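Local coordinates for protein signal recognition particle subunit SRP68 (Chaetomium thermophilum, PDB 4P3G) that probably binds SRP RNA through this domain, as a component of the ribonucleoprotein particle that targets secretory and membrane proteins to the endoplasmic reticulum, at residues L45-K50 with V73-L78; A168-I173 with D192-S197. All blocks are in the same frame, centred on the assembly; numbering follows the deposited sequence.

Interaction 1 (L45-K50 with V73-L78)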
ATOM      1  N   LEU A  45      26.239   9.118 -41.236  1.00112.42           N
ATOM      2  CA  LEU A  45      27.320   8.432 -40.543  1.00114.09           C
ATOM      3  C   LEU A  45      28.130   7.603 -41.511  1.00114.26           C
ATOM      4  O   LEU A  45      29.044   6.884 -41.101  1.00113.07           O
ATOM      5  CB  LEU A  45      26.757   7.525 -39.442  1.00116.22           C
ATOM      6  CG  LEU A  45      26.082   8.221 -38.269  1.00115.82           C
ATOM      7  CD1 LEU A  45      25.515   7.205 -37.301  1.00112.98           C
ATOM      8  CD2 LEU A  45      27.106   9.097 -37.586  1.00118.21           C
ATOM      9  N   ASN A  46      27.825   7.759 -42.795  1.00118.90           N
ATOM     10  CA  ASN A  46      28.410   6.934 -43.849  1.00125.40           C
ATOM     11  C   ASN A  46      28.402   5.458 -43.447  1.00123.92           C
ATOM     12  O   ASN A  46      29.419   4.767 -43.488  1.00128.16           O
ATOM     13  CB  ASN A  46      29.803   7.428 -44.257  1.00129.76           C
ATOM     14  CG  ASN A  46      29.761   8.779 -44.977  1.00138.86           C
ATOM     15  OD1 ASN A  46      28.799   9.097 -45.683  1.00141.86           O
ATOM     16  ND2 ASN A  46      30.811   9.578 -44.796  1.00142.59           N
ATOM     17  N   ILE A  47      27.213   5.011 -43.051  1.00118.13           N
ATOM     18  CA  ILE A  47      26.918   3.625 -42.715  1.00119.60           C
ATOM     19  C   ILE A  47      26.002   3.006 -43.772  1.00125.12           C
ATOM     20  O   ILE A  47      25.079   3.660 -44.254  1.00128.51           O
ATOM     21  CB  ILE A  47      26.273   3.532 -41.301  1.00120.42           C
ATOM     22  CG1 ILE A  47      27.314   3.903 -40.245  1.00116.80           C
ATOM     23  CG2 ILE A  47      25.710   2.137 -41.018  1.00118.90           C
ATOM     24  CD1 ILE A  47      26.797   3.923 -38.862  1.00113.19           C
ATOM     25  N   ALA A  48      26.273   1.754 -44.135  1.00128.22           N
ATOM     26  CA  ALA A  48      25.558   1.066 -45.214  1.00134.13           C
ATOM     27  C   ALA A  48      24.037   1.094 -45.066  1.00136.49           C
ATOM     28  O   ALA A  48      23.502   0.841 -43.989  1.00135.76           O
ATOM     29  CB  ALA A  48      26.047  -0.376 -45.337  1.00134.82           C
ATOM     30  N   THR A  49      23.344   1.408 -46.156  1.00140.71           N
ATOM     31  CA  THR A  49      21.886   1.367 -46.169  1.00139.87           C
ATOM     32  C   THR A  49      21.408   0.002 -46.670  1.00142.80           C
ATOM     33  O   THR A  49      20.320  -0.459 -46.320  1.00140.28           O
ATOM     34  CB  THR A  49      21.291   2.507 -47.020  1.00141.77           C
ATOM     35  OG1 THR A  49      21.934   2.541 -48.302  1.00150.04           O
ATOM     36  CG2 THR A  49      21.495   3.843 -46.324  1.00135.50           C
ATOM     37  N   LYS A  50      22.247  -0.635 -47.484  1.00148.07           N
ATOM     38  CA  LYS A  50      22.023  -2.001 -47.951  1.00153.36           C
ATOM     39  C   LYS A  50      23.281  -2.816 -47.660  1.00160.51           C
ATOM     40  O   LYS A  50      24.288  -2.687 -48.358  1.00166.12           O
ATOM     41  CB  LYS A  50      21.712  -2.029 -49.452  1.00156.76           C
ATOM     42  CG  LYS A  50      21.724  -0.662 -50.142  1.00155.14           C
ATOM     43  CD  LYS A  50      20.408   0.092 -49.949  1.00151.32           C
ATOM     44  CE  LYS A  50      19.686   0.305 -51.271  1.00155.37           C
ATOM     45  NZ  LYS A  50      19.416  -0.967 -52.000  1.00157.23           N
ATOM     46  N   VAL A  73      24.150   7.802 -31.266  1.00 90.70           N
ATOM     47  CA  VAL A  73      23.045   7.650 -30.326  1.00 82.53           C
ATOM     48  C   VAL A  73      21.725   7.777 -31.072  1.00 79.87           C
ATOM     49  O   VAL A  73      20.843   6.954 -30.897  1.00 87.94           O
ATOM     50  CB  VAL A  73      23.096   8.686 -29.169  1.00 83.16           C
ATOM     51  CG1 VAL A  73      21.813   8.665 -28.344  1.00 76.71           C
ATOM     52  CG2 VAL A  73      24.318   8.440 -28.285  1.00 84.58           C
ATOM     53  N   ARG A  74      21.591   8.764 -31.943  1.00 80.41           N
ATOM     54  CA  ARG A  74      20.331   8.906 -32.658  1.00 85.62           C
ATOM     55  C   ARG A  74      19.998   7.651 -33.467  1.00 91.55           C
ATOM     56  O   ARG A  74      18.845   7.212 -33.505  1.00 94.83           O
ATOM     57  CB  ARG A  74      20.362  10.112 -33.578  1.00 87.80           C
ATOM     58  CG  ARG A  74      19.029  10.402 -34.208  1.00 92.11           C
ATOM     59  CD  ARG A  74      18.967  11.832 -34.724  1.00105.99           C
ATOM     60  NE  ARG A  74      17.599  12.165 -35.094  1.00113.13           N
ATOM     61  CZ  ARG A  74      17.158  12.236 -36.343  1.00116.64           C
ATOM     62  NH1 ARG A  74      17.996  12.031 -37.356  1.00117.94           N
ATOM     63  NH2 ARG A  74      15.880  12.521 -36.568  1.00113.90           N
ATOM     64  N   LEU A  75      21.016   7.035 -34.049  1.00 89.55           N
ATOM     65  CA  LEU A  75      20.822   5.808 -34.799  1.00 88.71           C
ATOM     66  C   LEU A  75      20.179   4.732 -33.920  1.00 86.15           C
ATOM     67  O   LEU A  75      19.275   4.024 -34.359  1.00 89.63           O
ATOM     68  CB  LEU A  75      22.161   5.303 -35.324  1.00 92.41           C
ATOM     69  CG  LEU A  75      22.066   4.100 -36.260  1.00 94.93           C
ATOM     70  CD1 LEU A  75      21.388   4.529 -37.544  1.00 96.91           C
ATOM     71  CD2 LEU A  75      23.441   3.527 -36.548  1.00 99.46           C
ATOM     72  N   GLN A  76      20.657   4.606 -32.687  1.00 80.88           N
ATOM     73  CA  GLN A  76      20.160   3.586 -31.778  1.00 84.16           C
ATOM     74  C   GLN A  76      18.719   3.823 -31.337  1.00 87.04           C
ATOM     75  O   GLN A  76      17.940   2.885 -31.207  1.00 90.33           O
ATOM     76  CB  GLN A  76      21.060   3.497 -30.560  1.00 87.64           C
ATOM     77  CG  GLN A  76      22.474   3.113 -30.909  1.00 97.38           C
ATOM     78  CD  GLN A  76      22.549   1.796 -31.650  1.00106.65           C
ATOM     79  OE1 GLN A  76      22.666   1.769 -32.874  1.00110.65           O
ATOM     80  NE2 GLN A  76      22.491   0.690 -30.906  1.00110.00           N
ATOM     81  N   LEU A  77      18.369   5.075 -31.091  1.00 84.80           N
ATOM     82  CA  LEU A  77      17.019   5.410 -30.677  1.00 79.72           C
ATOM     83  C   LEU A  77      16.025   5.068 -31.794  1.00 78.12           C
ATOM     84  O   LEU A  77      15.024   4.373 -31.576  1.00 76.96           O
ATOM     85  CB  LEU A  77      16.958   6.894 -30.341  1.00 80.58           C
ATOM     86  CG  LEU A  77      17.758   7.157 -29.061  1.00 81.97           C
ATOM     87  CD1 LEU A  77      17.594   8.587 -28.559  1.00 83.68           C
ATOM     88  CD2 LEU A  77      17.428   6.132 -27.977  1.00 79.39           C
ATOM     89  N   LEU A  78      16.334   5.522 -33.003  1.00 79.11           N
ATOM     90  CA  LEU A  78      15.467   5.294 -34.157  1.00 82.21           C
ATOM     91  C   LEU A  78      15.315   3.795 -34.366  1.00 85.21           C
ATOM     92  O   LEU A  78      14.236   3.300 -34.712  1.00 88.97           O
ATOM     93  CB  LEU A  78      16.040   5.952 -35.413  1.00 81.26           C
ATOM     94  CG  LEU A  78      16.084   7.480 -35.300  1.00 86.76           C
ATOM     95  CD1 LEU A  78      16.749   8.165 -36.510  1.00 90.35           C
ATOM     96  CD2 LEU A  78      14.701   8.047 -35.031  1.00 88.18           C
TER
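L45 and I47 approach L75 with the two backbones well separated; the nearest CA atoms, those of L45 and L75, are 9.1 Å apart. Segment 45-50 is irregular chain just beyond helix 27-44, whereas 73-78 lies within helix 71-93, and no hydrogen bond joins the two. All contact is made by methyl groups of three aliphatic side chains. The tip of I47 meets the tip of L75, CD1 of I47 lying 4.1 Å from CD2 of L75. L45 brings its own CD1 to 4.3 Å from that same L75 CD2, so the CD2 methyl of L75 meets both. CB of L75 points toward the loop, and with CG anti to the backbone N (chi1 -174°) the side chain reaches out to it. The overlap is slight, 91 Å² in all. L45 and I47 also rest on Y72 of the same helix 71-93, while L75 is covered from helix 27-44 by L38. N46, between L45 and I47, has positive phi (45°) and is the C' residue of the Schellman motif that ends helix 27-44, in which I47 N returns to R42 O and N46 N to K43 O. The arrangement is thus a Schellman helix C-terminus whose flanking apolar residues pack on a neighbouring helix of the all-helical RNA-binding domain.

Interaction 2 (A168-I173 with D192-S197)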
ATOM      1  N   ALA A 168       9.642  -0.774 -12.156  1.00 64.44           N
ATOM      2  CA  ALA A 168      10.012  -0.176 -10.888  1.00 64.76           C
ATOM      3  C   ALA A 168      11.293   0.617 -11.088  1.00 67.27           C
ATOM      4  O   ALA A 168      11.370   1.774 -10.656  1.00 68.16           O
ATOM      5  CB  ALA A 168      10.188  -1.233  -9.814  1.00 66.05           C
ATOM      6  N   ILE A 169      12.273   0.027 -11.786  1.00 63.91           N
ATOM      7  CA  ILE A 169      13.516   0.747 -12.022  1.00 61.97           C
ATOM      8  C   ILE A 169      13.216   2.072 -12.749  1.00 65.22           C
ATOM      9  O   ILE A 169      13.623   3.134 -12.290  1.00 67.53           O
ATOM     10  CB  ILE A 169      14.530  -0.026 -12.880  1.00 62.72           C
ATOM     11  CG1 ILE A 169      14.901  -1.386 -12.298  1.00 62.70           C
ATOM     12  CG2 ILE A 169      15.727   0.844 -13.197  1.00 55.49           C
ATOM     13  CD1 ILE A 169      15.479  -1.300 -10.999  1.00 79.10           C
ATOM     14  N   CYS A 170      12.489   2.037 -13.868  1.00 64.57           N
ATOM     15  CA  CYS A 170      12.343   3.288 -14.612  1.00 71.55           C
ATOM     16  C   CYS A 170      11.457   4.321 -13.923  1.00 70.18           C
ATOM     17  O   CYS A 170      11.699   5.529 -14.024  1.00 75.51           O
ATOM     18  CB  CYS A 170      11.884   3.091 -16.066  1.00 76.77           C
ATOM     19  SG  CYS A 170      10.185   2.695 -16.349  1.00 73.36           S
ATOM     20  N   ARG A 171      10.445   3.857 -13.213  1.00 64.15           N
ATOM     21  CA  ARG A 171       9.607   4.778 -12.484  1.00 64.30           C
ATOM     22  C   ARG A 171      10.393   5.537 -11.416  1.00 67.75           C
ATOM     23  O   ARG A 171      10.224   6.757 -11.237  1.00 65.35           O
ATOM     24  CB  ARG A 171       8.464   4.042 -11.807  1.00 62.99           C
ATOM     25  CG  ARG A 171       7.669   4.961 -10.907  1.00 59.53           C
ATOM     26  CD  ARG A 171       6.415   4.304 -10.526  1.00 59.13           C
ATOM     27  NE  ARG A 171       5.385   5.276 -10.235  1.00 68.26           N
ATOM     28  CZ  ARG A 171       5.083   5.685  -9.013  1.00 69.74           C
ATOM     29  NH1 ARG A 171       5.769   5.222  -7.978  1.00 67.60           N
ATOM     30  NH2 ARG A 171       4.112   6.562  -8.837  1.00 70.74           N
ATOM     31  N   ILE A 172      11.270   4.816 -10.720  1.00 63.54           N
ATOM     32  CA  ILE A 172      12.038   5.441  -9.655  1.00 64.77           C
ATOM     33  C   ILE A 172      12.938   6.518 -10.245  1.00 65.01           C
ATOM     34  O   ILE A 172      12.911   7.661  -9.804  1.00 64.52           O
ATOM     35  CB  ILE A 172      12.839   4.388  -8.881  1.00 60.61           C
ATOM     36  CG1 ILE A 172      11.872   3.536  -8.042  1.00 60.89           C
ATOM     37  CG2 ILE A 172      13.841   5.057  -8.010  1.00 57.21           C
ATOM     38  CD1 ILE A 172      12.491   2.290  -7.474  1.00 62.33           C
ATOM     39  N   ILE A 173      13.674   6.157 -11.294  1.00 65.37           N
ATOM     40  CA  ILE A 173      14.558   7.081 -11.979  1.00 65.01           C
ATOM     41  C   ILE A 173      13.780   8.235 -12.598  1.00 68.33           C
ATOM     42  O   ILE A 173      14.151   9.399 -12.426  1.00 74.46           O
ATOM     43  CB  ILE A 173      15.358   6.354 -13.053  1.00 67.60           C
ATOM     44  CG1 ILE A 173      16.235   5.280 -12.392  1.00 62.57           C
ATOM     45  CG2 ILE A 173      16.207   7.333 -13.879  1.00 66.87           C
ATOM     46  CD1 ILE A 173      17.194   4.612 -13.339  1.00 55.76           C
ATOM     47  N   ASP A 192       0.911   8.500 -17.871  1.00 76.72           N
ATOM     48  CA  ASP A 192       0.178   7.895 -18.971  1.00 72.00           C
ATOM     49  C   ASP A 192       0.644   6.493 -19.333  1.00 70.54           C
ATOM     50  O   ASP A 192      -0.070   5.772 -19.994  1.00 74.36           O
ATOM     51  CB  ASP A 192       0.263   8.792 -20.196  1.00 86.96           C
ATOM     52  CG  ASP A 192      -0.354  10.165 -19.958  1.00105.39           C
ATOM     53  OD1 ASP A 192      -1.182  10.308 -19.024  1.00110.29           O
ATOM     54  OD2 ASP A 192       0.024  11.114 -20.687  1.00112.56           O
ATOM     55  N   THR A 193       1.852   6.104 -18.940  1.00 68.66           N
ATOM     56  CA  THR A 193       2.371   4.814 -19.378  1.00 66.79           C
ATOM     57  C   THR A 193       2.879   3.937 -18.236  1.00 72.08           C
ATOM     58  O   THR A 193       2.500   2.775 -18.085  1.00 73.39           O
ATOM     59  CB  THR A 193       3.505   5.005 -20.348  1.00 62.44           C
ATOM     60  OG1 THR A 193       3.029   5.743 -21.466  1.00 71.70           O
ATOM     61  CG2 THR A 193       4.051   3.663 -20.796  1.00 53.63           C
ATOM     62  N   ILE A 194       3.773   4.489 -17.445  1.00 69.49           N
ATOM     63  CA  ILE A 194       4.392   3.706 -16.411  1.00 68.25           C
ATOM     64  C   ILE A 194       3.401   3.349 -15.300  1.00 66.95           C
ATOM     65  O   ILE A 194       3.220   2.170 -14.963  1.00 63.80           O
ATOM     66  CB  ILE A 194       5.609   4.427 -15.840  1.00 69.51           C
ATOM     67  CG1 ILE A 194       6.558   4.759 -16.989  1.00 68.73           C
ATOM     68  CG2 ILE A 194       6.278   3.568 -14.784  1.00 62.09           C
ATOM     69  CD1 ILE A 194       7.856   5.336 -16.545  1.00 70.38           C
ATOM     70  N   ASP A 195       2.746   4.355 -14.741  1.00 64.02           N
ATOM     71  CA  ASP A 195       1.814   4.084 -13.650  1.00 65.88           C
ATOM     72  C   ASP A 195       0.683   3.119 -14.053  1.00 70.72           C
ATOM     73  O   ASP A 195       0.456   2.118 -13.360  1.00 72.72           O
ATOM     74  CB  ASP A 195       1.318   5.396 -13.031  1.00 69.36           C
ATOM     75  CG  ASP A 195       2.388   6.071 -12.168  1.00 75.24           C
ATOM     76  OD1 ASP A 195       3.508   5.539 -12.088  1.00 66.78           O
ATOM     77  OD2 ASP A 195       2.146   7.167 -11.622  1.00 87.19           O
ATOM     78  N   PRO A 196      -0.008   3.379 -15.183  1.00 70.56           N
ATOM     79  CA  PRO A 196      -1.106   2.476 -15.545  1.00 64.78           C
ATOM     80  C   PRO A 196      -0.662   1.049 -15.824  1.00 67.33           C
ATOM     81  O   PRO A 196      -1.419   0.113 -15.543  1.00 66.55           O
ATOM     82  CB  PRO A 196      -1.673   3.109 -16.801  1.00 64.71           C
ATOM     83  CG  PRO A 196      -1.264   4.532 -16.733  1.00 69.15           C
ATOM     84  CD  PRO A 196       0.038   4.563 -16.059  1.00 72.11           C
ATOM     85  N   SER A 197       0.534   0.879 -16.372  1.00 68.26           N
ATOM     86  CA  SER A 197       1.036  -0.460 -16.691  1.00 65.66           C
ATOM     87  C   SER A 197       1.315  -1.204 -15.411  1.00 66.45           C
ATOM     88  O   SER A 197       1.043  -2.395 -15.282  1.00 75.09           O
ATOM     89  CB  SER A 197       2.322  -0.388 -17.507  1.00 61.22           C
ATOM     90  OG  SER A 197       2.099   0.349 -18.676  1.00 65.91           O
TER
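The CA atoms of R171 and I194, 6.6 Å apart, are the nearest pair across the segments, and the axes of the two helical segments pass at 10.3 Å with their N-to-C directions 132° from parallel. The apolar side of the contact is carried by I194, which divides its two branches between neighbouring residues of the facing helix. Its CD1 approaches SG of C170 at 3.5 Å, and its CG2 lies against CB of R171 at 3.7 Å. Both C170 and I194 are buried, and helix 136-156 closes over them, through A144 and A147 on the cysteine and L148 on the isoleucine. Helices 160-181 and 186-205 are consecutive in the chain, so this is the packing of a helical hairpin, in keeping with the tetratricopeptide-like architecture of the SRP68 RNA-binding domain. Beyond the apolar patch, R171 runs on as an extended chain, with CG opposite the backbone N (chi1 173°), and carries its guanidinium to the carboxylate of D195. The two side chains cross nearly at right angles, their flat groups inclined by 49°. NE of R171 donates to the syn side of D195 OD1 at 2.7 Å, a somewhat bent hydrogen bond within a salt bridge, while NH2 of R171 adds a weak, long bond of 3.5 Å to OD2 of D195. An alanine in place of R171 would keep the CB that touches I194 but would probably leave the D195 carboxylate without this cationic mate. Within segment 192-197, which has a wider pi-type turn and a kink at P196, T193 O accepts from both the hydroxyl and the amide N of S197. R171 also packs against I213 of a third subunit in the assembly.

How the interactions relate
From the N terminus, the chain runs through helix 27-44 into the loop of interaction 1, which closes when helix 71-93 comes back past the end of that helix; the 22 residues between its segments include the short helix 63-68. Helices 103-128 and 136-156 then follow before interaction 2 opens on helix 160-181 and closes on helix 186-205. The two loops are therefore in series, neither nested nor crossed. The centres of interactions 1 and 2 lie about 29 Å apart, on opposite sides of the chain's centre, and the nearest atoms of interactions 1 and 2 are about 13 Å apart. Interaction 1 ties the chain just past helix 27-44 to helix 71-93, and interaction 2 joins two consecutive helices of the C-terminal half, where other subunits also approach.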